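Long-range contacts in UDP-glucose 4-epimerase (Brucella ovis, PDB 4WOK), which probably catalyses the NAD-dependent interconversion of UDP-glucose and UDP-galactose by inverting the configuration at C4 of the sugar: residues D232-T237 with F312-S317; R101-G106 with G152-I157; N13-G18 with A37-D42. The protein carries 2 engineered substitutions. One frame throughout, in Å; residues are numbered along the deposited sequence. Where two conformers were deposited one is given.

The three contacts illustrate how one Rossmann-type enzyme uses different chemistry at different places in its fold. All are largely buried. Contact 3 joins neighbouring parallel strands of the seven-stranded sheet through backbone hydrogen bonds and ends at the adenosine ribose. Contact 2 sets two helices nearly parallel, with side chains doing the joining; it too touches NAD, at the adenine and the nicotinamide ribose, and its nearest atoms lie about 7 Å from contact 3. Contact 1 lies across the chain's centre from contact 2 and ties a strand-to-helix junction to an irregular loop with a serine, a water and a histidine ring. The three share no helix or strand.

Contact 1 of 3, residues D232-T237 with F312-S317; sequences DYIHVT and FHTVYS
At its end, strand 230-235 comes closest to the irregular loop before helix 319-326 where His235 faces Ser317, their CA atoms 4.8 Å apart. The motif is a helix N-cap: His235 closes the strand and stands immediately before helix 236-251. Its backbone N donates to Ser317 OG over 2.8 Å in a nearly straight bond, 164° at the hydrogen. Ser317 OG is also hydrogen-bonded to OD2 of Asp238 in the first turn of the helix, so the hydroxyl links strand end, helix start and loop. Two residues back from His235, a water donates to both Tyr233 O (2.7 Å) and Ser317 O (2.8 Å), bridging carbonyls that could not bond to each other.

Apolar groups fill in on both flanks of this polar centre. The extended Ile234 side chain brings CD1 to Thr314 CG2 at 3.8 Å, and the same methyl meets the edge of the Phe312 ring. Beyond His235, Tyr316 lays its CB over one face of the imidazole, 4.1 Å from the ring centroid, a CH-pi contact. The Tyr316 ring then extends to Thr237, whose CG2 methyl meets it obliquely.

The imidazole is held at its edge as well as its face. NE2 is hydrogen-bonded to Thr325 OG1, while CG lies anti to the backbone N (chi1 -163°), and with the ring turned about chi2 this sets ND1 at the start of the helix. There ND1 accepts the capping bond from Thr237 N at 3.0 Å, the donor lying only 9° out of the ring plane.

Contact 2 of 3, residues R101-G106 with G152-I157; sequences RNNVGG and GRTKLI. With NAD (nicotinamide-adenine-dinucleotide), chain B.
Asn103 and Thr154 meet where helices 96-116 and 150-169 run almost parallel, their local axes 12° apart and 8.7 Å distant at closest approach. This is the tight, buried part. The Asn103 amide reaches across with ND2, donating to Thr154 OG1 at 3.1 Å, with the oxygen 17° out of the amide plane. Thr154 OG1 lies between its own backbone N and carbonyl carbon (chi1 60°), turned back toward the preceding turn, where it is also hydrogen-bonded to the carbonyls of Tyr151 and Pro150. Asn103 ND2 has a stronger partner in Ser86 O, so the amide is fixed from more than one direction. A water donates to Asn103 O at 2.7 Å and, over a longer 3.2 Å, to Thr154 O.

The outer side is partly exposed and apolar: Val104 CG2 rests on Thr154 CB, and Val104 CG1 meets Ile157 CG2 at 3.8 Å, these two side chains crossing at about a right angle, with no polar bond to fix them.

Toward the cofactor, Asn102 reads the adenine with its amide: OD1 accepts from NAD N6A at 2.9 Å and ND2 donates to N7A. Lys155, its chain bent at chi2, gives NZ to NAD O3D at 2.9 Å and, more weakly, to O2D. Tyr151, also hydrogen-bonded to NAD, and Lys155 have the YxxxK spacing characteristic of the nicotinamide site in short-chain dehydrogenase/reductase enzymes.

Contact 3 of 3, residues N13-G18 with A37-D42; sequences NVLVVG and APVVYD. With NAD (nicotinamide-adenine-dinucleotide), chain B.
Gly18, just past the end of strand 13-17, meets Asp42, the last residue of strand 37-42, in a beta-alpha-beta crossover, the opening unit of the Rossmann fold, whose two parallel strands are connected by helix 22-33. Five backbone hydrogen bonds join the strands, alternating in direction: Val16 N donates to Val39 O at 2.7 Å, Tyr41 N to Val16 O at 3.1 Å, and Gly18 N to Tyr41 O at 2.8 Å.

Side chains of neighbouring residues then pack along the two faces. On one, Leu15 CD1 sits 4.0 Å from Val39 CG1 and equally close to Tyr41 CB, and helix 65-75 covers Val39 and Tyr41. On the opposite face Val16 CG2 lies beside Pro38 CB, beneath helix 22-33.

Beyond Val17, Gly18 has a positive phi (82°), at which a CB would press on the preceding carbonyl O; the absence of a side chain also leaves room for NAD O4B, 3.4 Å from Gly18 CA. Asp42 is positioned by backbone amides, Leu44 N bonding to OD1 and Ala20 N to OD2. Held by these, its carboxylate takes both hydroxyls of the adenosine ribose: O2B donates to OD1 at 2.7 Å and O3B to OD2 at 2.6 Å.

Contact 1 of 3, residues D232-T237 with F312-S317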
# COMPACT_ATOMS: atom_id res chain seq x y z
N ASP A 232 -1.38 -1.68 -12.31
CA ASP A 232 -0.46 -2.59 -11.64
C ASP A 232 -1.03 -3.05 -10.31
O ASP A 232 -1.30 -2.23 -9.43
CB ASP A 232 0.88 -1.88 -11.42
CG ASP A 232 2.00 -2.83 -11.08
OD1 ASP A 232 1.75 -4.04 -10.90
OD2 ASP A 232 3.14 -2.35 -11.01
N TYR A 233 -1.22 -4.36 -10.16
CA TYR A 233 -1.84 -4.88 -8.94
C TYR A 233 -0.94 -5.87 -8.22
O TYR A 233 -0.38 -6.77 -8.82
CB TYR A 233 -3.18 -5.55 -9.28
CG TYR A 233 -4.12 -4.59 -9.97
CD1 TYR A 233 -4.10 -4.45 -11.36
CD2 TYR A 233 -5.01 -3.80 -9.25
CE1 TYR A 233 -4.95 -3.56 -12.00
CE2 TYR A 233 -5.85 -2.91 -9.88
CZ TYR A 233 -5.82 -2.79 -11.25
OH TYR A 233 -6.65 -1.90 -11.89
N ILE A 234 -0.80 -5.69 -6.91
CA ILE A 234 -0.00 -6.60 -6.11
C ILE A 234 -0.81 -7.07 -4.90
O ILE A 234 -1.48 -6.28 -4.23
CB ILE A 234 1.34 -5.95 -5.66
CG1 ILE A 234 2.12 -6.89 -4.74
CG2 ILE A 234 1.12 -4.60 -4.98
CD1 ILE A 234 3.58 -6.46 -4.54
N HIS A 235 -0.74 -8.37 -4.63
CA HIS A 235 -1.47 -8.96 -3.52
C HIS A 235 -0.96 -8.45 -2.18
O HIS A 235 0.25 -8.35 -1.96
CB HIS A 235 -1.36 -10.49 -3.58
CG HIS A 235 -2.38 -11.20 -2.75
ND1 HIS A 235 -2.32 -11.23 -1.38
CD2 HIS A 235 -3.48 -11.90 -3.10
CE1 HIS A 235 -3.35 -11.92 -0.91
NE2 HIS A 235 -4.07 -12.34 -1.94
N VAL A 236 -1.89 -8.15 -1.28
CA VAL A 236 -1.54 -7.56 0.01
C VAL A 236 -0.63 -8.46 0.86
O VAL A 236 0.19 -7.98 1.65
CB VAL A 236 -2.83 -7.21 0.79
CG1 VAL A 236 -3.66 -8.46 1.03
CG2 VAL A 236 -2.50 -6.50 2.10
N THR A 237 -0.76 -9.78 0.69
CA THR A 237 0.12 -10.69 1.43
C THR A 237 1.55 -10.57 0.92
O THR A 237 2.50 -10.64 1.71
CB THR A 237 -0.36 -12.14 1.33
OG1 THR A 237 -1.69 -12.23 1.86
CG2 THR A 237 0.55 -13.06 2.14
N PHE A 312 13.23 -10.41 -3.11
CA PHE A 312 11.76 -10.44 -3.11
C PHE A 312 11.13 -10.74 -4.47
O PHE A 312 11.40 -10.05 -5.45
CB PHE A 312 11.20 -9.11 -2.61
CG PHE A 312 9.71 -8.99 -2.76
CD1 PHE A 312 8.86 -9.66 -1.90
CD2 PHE A 312 9.16 -8.19 -3.74
CE1 PHE A 312 7.48 -9.56 -2.05
CE2 PHE A 312 7.79 -8.09 -3.89
CZ PHE A 312 6.95 -8.77 -3.04
N HIS A 313 10.27 -11.76 -4.51
CA HIS A 313 9.41 -12.05 -5.65
C HIS A 313 7.98 -12.20 -5.15
O HIS A 313 7.76 -12.75 -4.07
CB HIS A 313 9.84 -13.33 -6.38
CG HIS A 313 11.30 -13.40 -6.66
ND1 HIS A 313 12.21 -13.87 -5.73
CD2 HIS A 313 12.02 -13.05 -7.75
CE1 HIS A 313 13.43 -13.80 -6.25
NE2 HIS A 313 13.34 -13.31 -7.47
N THR A 314 7.00 -11.74 -5.93
CA THR A 314 5.61 -11.99 -5.58
C THR A 314 5.31 -13.47 -5.76
O THR A 314 5.79 -14.09 -6.71
CB THR A 314 4.62 -11.17 -6.44
OG1 THR A 314 4.94 -11.32 -7.83
CG2 THR A 314 4.69 -9.70 -6.07
N VAL A 315 4.52 -14.05 -4.86
CA VAL A 315 4.10 -15.44 -5.03
C VAL A 315 2.59 -15.57 -4.93
O VAL A 315 2.06 -16.65 -5.14
CB VAL A 315 4.76 -16.38 -4.00
CG1 VAL A 315 6.28 -16.31 -4.10
CG2 VAL A 315 4.31 -16.06 -2.59
N TYR A 316 1.89 -14.48 -4.63
CA TYR A 316 0.43 -14.52 -4.51
C TYR A 316 -0.27 -13.55 -5.46
O TYR A 316 -1.48 -13.34 -5.36
CB TYR A 316 -0.01 -14.21 -3.07
CG TYR A 316 0.50 -15.15 -2.00
CD1 TYR A 316 0.08 -16.47 -1.94
CD2 TYR A 316 1.38 -14.70 -1.02
CE1 TYR A 316 0.54 -17.32 -0.95
CE2 TYR A 316 1.84 -15.54 -0.03
CZ TYR A 316 1.42 -16.85 0.00
OH TYR A 316 1.88 -17.70 0.99
N SER A 317 0.48 -12.93 -6.37
CA SER A 317 -0.08 -11.81 -7.11
C SER A 317 -0.52 -12.15 -8.53
O SER A 317 -0.64 -11.27 -9.38
CB SER A 317 0.93 -10.67 -7.13
OG SER A 317 1.11 -10.13 -5.83
O HOH W 1 -1.25 -8.79 -10.43

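Contact 2 of 3, residues R101-G106 with G152-I157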
# COMPACT_ATOMS: atom_id res chain seq x y z
N ARG A 101 -0.93 17.67 5.77
CA ARG A 101 -0.93 17.54 7.23
C ARG A 101 -0.62 16.10 7.67
O ARG A 101 0.29 15.87 8.47
CB ARG A 101 -2.27 17.97 7.81
CG ARG A 101 -2.43 17.63 9.30
CD ARG A 101 -3.78 18.10 9.85
NE ARG A 101 -3.95 17.77 11.26
CZ ARG A 101 -3.55 18.55 12.26
NH1 ARG A 101 -2.95 19.71 12.00
NH2 ARG A 101 -3.74 18.19 13.52
N ASN A 102 -1.39 15.14 7.17
CA ASN A 102 -1.23 13.74 7.58
C ASN A 102 0.06 13.14 7.05
O ASN A 102 0.81 12.48 7.78
CB ASN A 102 -2.43 12.91 7.10
CG ASN A 102 -2.91 11.89 8.15
OD1 ASN A 102 -2.92 12.16 9.36
ND2 ASN A 102 -3.33 10.71 7.67
N ASN A 103 0.34 13.35 5.77
CA ASN A 103 1.45 12.65 5.14
C ASN A 103 2.83 13.30 5.31
O ASN A 103 3.84 12.60 5.38
CB ASN A 103 1.17 12.48 3.67
CG ASN A 103 -0.08 11.67 3.41
OD1 ASN A 103 -0.80 11.29 4.36
ND2 ASN A 103 -0.35 11.38 2.14
N VAL A 104 2.88 14.63 5.35
CA VAL A 104 4.15 15.31 5.58
C VAL A 104 4.32 15.62 7.06
O VAL A 104 5.27 15.18 7.68
CB VAL A 104 4.27 16.60 4.74
CG1 VAL A 104 5.63 17.29 4.99
CG2 VAL A 104 4.11 16.26 3.25
N GLY A 105 3.39 16.39 7.64
CA GLY A 105 3.43 16.64 9.07
C GLY A 105 3.43 15.37 9.92
O GLY A 105 4.21 15.24 10.87
N GLY A 106 2.56 14.42 9.59
CA GLY A 106 2.48 13.17 10.33
C GLY A 106 3.78 12.37 10.23
O GLY A 106 4.27 11.81 11.22
N GLY A 152 0.63 11.96 -4.52
CA GLY A 152 1.96 11.63 -5.01
C GLY A 152 3.01 12.60 -4.49
O GLY A 152 4.10 12.20 -4.09
N ARG A 153 2.68 13.89 -4.48
CA ARG A 153 3.57 14.93 -3.99
C ARG A 153 4.00 14.67 -2.55
O ARG A 153 5.17 14.75 -2.19
CB ARG A 153 2.88 16.29 -4.09
CG ARG A 153 3.78 17.50 -3.95
CD ARG A 153 4.13 18.06 -5.32
NE ARG A 153 5.51 17.77 -5.68
CZ ARG A 153 5.98 17.75 -6.92
NH1 ARG A 153 7.26 17.47 -7.12
NH2 ARG A 153 5.17 17.99 -7.95
N THR A 154 3.02 14.36 -1.70
CA THR A 154 3.33 14.23 -0.28
C THR A 154 4.10 12.93 0.01
O THR A 154 4.91 12.90 0.93
CB THR A 154 2.06 14.30 0.59
OG1 THR A 154 1.16 13.25 0.24
CG2 THR A 154 1.37 15.65 0.43
N LYS A 155 3.85 11.88 -0.76
CA LYS A 155 4.65 10.64 -0.62
C LYS A 155 6.11 10.89 -1.01
O LYS A 155 7.03 10.37 -0.39
CB LYS A 155 4.06 9.50 -1.47
CG LYS A 155 2.73 8.97 -0.94
CD LYS A 155 2.93 8.32 0.43
CE LYS A 155 1.66 7.69 0.98
NZ LYS A 155 1.99 6.93 2.25
N LEU A 156 6.32 11.66 -2.07
CA LEU A 156 7.67 12.02 -2.51
C LEU A 156 8.39 12.86 -1.45
O LEU A 156 9.58 12.65 -1.18
CB LEU A 156 7.60 12.79 -3.83
CG LEU A 156 8.94 13.22 -4.43
CD1 LEU A 156 9.81 11.99 -4.66
CD2 LEU A 156 8.72 13.97 -5.74
N ILE A 157 7.68 13.81 -0.86
CA ILE A 157 8.25 14.65 0.20
C ILE A 157 8.70 13.78 1.37
O ILE A 157 9.79 13.96 1.89
CB ILE A 157 7.24 15.71 0.69
CG1 ILE A 157 6.97 16.74 -0.41
CG2 ILE A 157 7.75 16.38 1.98
CD1 ILE A 157 5.76 17.62 -0.12
PA NAD B . -5.83 2.01 5.22
O1A NAD B . -6.48 3.37 5.36
O2A NAD B . -6.56 0.71 5.34
O5B NAD B . -4.69 1.96 6.53
C5B NAD B . -4.32 3.25 6.94
C4B NAD B . -4.14 3.14 8.47
O4B NAD B . -3.48 4.31 8.99
C3B NAD B . -5.58 3.12 9.00
O3B NAD B . -5.67 2.07 9.94
C2B NAD B . -5.72 4.51 9.66
O2B NAD B . -6.57 4.46 10.74
C1B NAD B . -4.24 4.77 10.12
N9A NAD B . -3.92 6.21 10.19
C8A NAD B . -4.13 7.21 9.23
N7A NAD B . -3.69 8.41 9.62
C5A NAD B . -3.17 8.17 10.90
C6A NAD B . -2.56 9.03 11.85
N6A NAD B . -2.41 10.37 11.57
N1A NAD B . -2.14 8.53 13.03
C2A NAD B . -2.32 7.19 13.26
N3A NAD B . -2.89 6.25 12.45
C4A NAD B . -3.30 6.80 11.27
O3 NAD B . -4.96 2.29 3.89
PN NAD B . -4.06 1.07 3.34
O1N NAD B . -3.76 -0.10 4.24
O2N NAD B . -4.44 0.98 1.90
O5D NAD B . -2.51 1.73 2.96
C5D NAD B . -1.86 2.19 4.04
C4D NAD B . -0.48 2.61 3.54
O4D NAD B . -0.24 1.98 2.21
C3D NAD B . -0.47 4.13 3.27
O3D NAD B . 0.83 4.55 3.53
C2D NAD B . -0.78 4.18 1.77
O2D NAD B . -0.29 5.28 1.12
C1D NAD B . 0.13 3.00 1.34
N1N NAD B . -0.26 2.60 -0.10
C2N NAD B . -1.46 1.92 -0.28
C3N NAD B . -1.83 1.54 -1.60
C7N NAD B . -3.13 0.81 -1.80
O7N NAD B . -3.46 0.43 -2.93
N7N NAD B . -3.93 0.57 -0.71
C4N NAD B . -0.99 1.86 -2.66
C5N NAD B . 0.21 2.55 -2.45
C6N NAD B . 0.57 2.92 -1.15
O HOH W 2 3.93 10.93 3.22

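Contact 3 of 3, residues N13-G18 with A37-D42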
# COMPACT_ATOMS: atom_id res chain seq x y z
N ASN A 13 9.80 -6.66 19.40
CA ASN A 13 8.66 -5.77 19.10
C ASN A 13 8.88 -5.03 17.79
O ASN A 13 9.97 -4.48 17.55
CB ASN A 13 8.42 -4.75 20.22
CG ASN A 13 7.95 -5.39 21.51
OD1 ASN A 13 7.20 -6.37 21.49
ND2 ASN A 13 8.39 -4.84 22.64
N VAL A 14 7.87 -5.01 16.93
CA VAL A 14 7.91 -4.23 15.71
C VAL A 14 6.70 -3.31 15.74
O VAL A 14 5.57 -3.76 15.90
CB VAL A 14 7.91 -5.12 14.46
CG1 VAL A 14 7.75 -4.29 13.18
CG2 VAL A 14 9.22 -5.92 14.40
N LEU A 15 6.95 -2.01 15.66
CA LEU A 15 5.86 -1.04 15.74
C LEU A 15 5.24 -0.87 14.35
O LEU A 15 5.90 -0.44 13.40
CB LEU A 15 6.36 0.30 16.27
CG LEU A 15 5.27 1.35 16.50
CD1 LEU A 15 4.42 0.92 17.70
CD2 LEU A 15 5.91 2.71 16.74
N VAL A 16 3.97 -1.22 14.24
CA VAL A 16 3.27 -1.13 12.96
C VAL A 16 2.31 0.04 13.03
O VAL A 16 1.20 -0.05 13.56
CB VAL A 16 2.53 -2.42 12.63
CG1 VAL A 16 1.97 -2.35 11.21
CG2 VAL A 16 3.48 -3.63 12.76
N VAL A 17 2.78 1.17 12.52
CA VAL A 17 2.03 2.40 12.53
C VAL A 17 1.03 2.37 11.37
O VAL A 17 1.42 2.17 10.23
CB VAL A 17 3.00 3.59 12.43
CG1 VAL A 17 2.24 4.87 12.51
CG2 VAL A 17 4.01 3.53 13.59
N GLY A 18 -0.26 2.55 11.66
CA GLY A 18 -1.28 2.31 10.65
C GLY A 18 -1.63 0.83 10.57
O GLY A 18 -2.24 0.36 9.60
N ALA A 37 6.67 -9.64 17.53
CA ALA A 37 5.50 -9.17 18.24
C ALA A 37 5.09 -7.83 17.66
O ALA A 37 5.61 -6.78 18.05
CB ALA A 37 5.77 -9.06 19.73
N PRO A 38 4.15 -7.85 16.70
CA PRO A 38 3.70 -6.56 16.20
C PRO A 38 2.98 -5.76 17.28
O PRO A 38 2.17 -6.29 18.04
CB PRO A 38 2.75 -6.93 15.05
CG PRO A 38 2.21 -8.29 15.43
CD PRO A 38 3.39 -8.99 16.14
N VAL A 39 3.29 -4.47 17.33
CA VAL A 39 2.60 -3.54 18.19
C VAL A 39 1.96 -2.51 17.30
O VAL A 39 2.67 -1.80 16.58
CB VAL A 39 3.56 -2.84 19.18
CG1 VAL A 39 2.80 -1.88 20.06
CG2 VAL A 39 4.29 -3.90 20.03
N VAL A 40 0.64 -2.41 17.34
CA VAL A 40 -0.03 -1.51 16.39
C VAL A 40 -0.28 -0.16 17.03
O VAL A 40 -0.76 -0.08 18.17
CB VAL A 40 -1.37 -2.12 15.88
CG1 VAL A 40 -2.24 -1.06 15.13
CG2 VAL A 40 -1.10 -3.29 14.96
N TYR A 41 0.07 0.91 16.30
CA TYR A 41 -0.19 2.28 16.71
C TYR A 41 -1.06 2.87 15.61
O TYR A 41 -0.64 2.92 14.46
CB TYR A 41 1.12 3.06 16.89
CG TYR A 41 0.93 4.47 17.44
CD1 TYR A 41 0.64 5.54 16.60
CD2 TYR A 41 1.06 4.73 18.81
CE1 TYR A 41 0.46 6.85 17.11
CE2 TYR A 41 0.90 6.01 19.32
CZ TYR A 41 0.61 7.07 18.48
OH TYR A 41 0.43 8.34 18.99
N ASP A 42 -2.28 3.29 15.94
CA ASP A 42 -3.26 3.60 14.88
C ASP A 42 -4.34 4.48 15.47
O ASP A 42 -4.74 4.28 16.62
CB ASP A 42 -3.87 2.31 14.33
CG ASP A 42 -4.52 2.49 12.97
OD1 ASP A 42 -5.49 3.28 12.87
OD2 ASP A 42 -4.06 1.86 12.00
PA NAD B . -5.83 2.01 5.22
O1A NAD B . -6.48 3.37 5.36
O2A NAD B . -6.56 0.71 5.34
O5B NAD B . -4.69 1.96 6.53
C5B NAD B . -4.32 3.25 6.94
C4B NAD B . -4.14 3.14 8.47
O4B NAD B . -3.48 4.31 8.99
C3B NAD B . -5.58 3.12 9.00
O3B NAD B . -5.67 2.07 9.94
C2B NAD B . -5.72 4.51 9.66
O2B NAD B . -6.57 4.46 10.74
C1B NAD B . -4.24 4.77 10.12
N9A NAD B . -3.92 6.21 10.19
C8A NAD B . -4.13 7.21 9.23
N7A NAD B . -3.69 8.41 9.62
C5A NAD B . -3.17 8.17 10.90
C6A NAD B . -2.56 9.03 11.85
N6A NAD B . -2.41 10.37 11.57
N1A NAD B . -2.14 8.53 13.03
C2A NAD B . -2.32 7.19 13.26
N3A NAD B . -2.89 6.25 12.45
C4A NAD B . -3.30 6.80 11.27
O3 NAD B . -4.96 2.29 3.89
PN NAD B . -4.06 1.07 3.34
O1N NAD B . -3.76 -0.10 4.24
O2N NAD B . -4.44 0.98 1.90
O5D NAD B . -2.51 1.73 2.96
C5D NAD B . -1.86 2.19 4.04
C4D NAD B . -0.48 2.61 3.54
O4D NAD B . -0.24 1.98 2.21
C3D NAD B . -0.47 4.13 3.27
O3D NAD B . 0.83 4.55 3.53
C2D NAD B . -0.78 4.18 1.77
O2D NAD B . -0.29 5.28 1.12
C1D NAD B . 0.13 3.00 1.34
N1N NAD B . -0.26 2.60 -0.10
C2N NAD B . -1.46 1.92 -0.28
C3N NAD B . -1.83 1.54 -1.60
C7N NAD B . -3.13 0.81 -1.80
O7N NAD B . -3.46 0.43 -2.93
N7N NAD B . -3.93 0.57 -0.71
C4N NAD B . -0.99 1.86 -2.66
C5N NAD B . 0.21 2.55 -2.45
C6N NAD B . 0.57 2.92 -1.15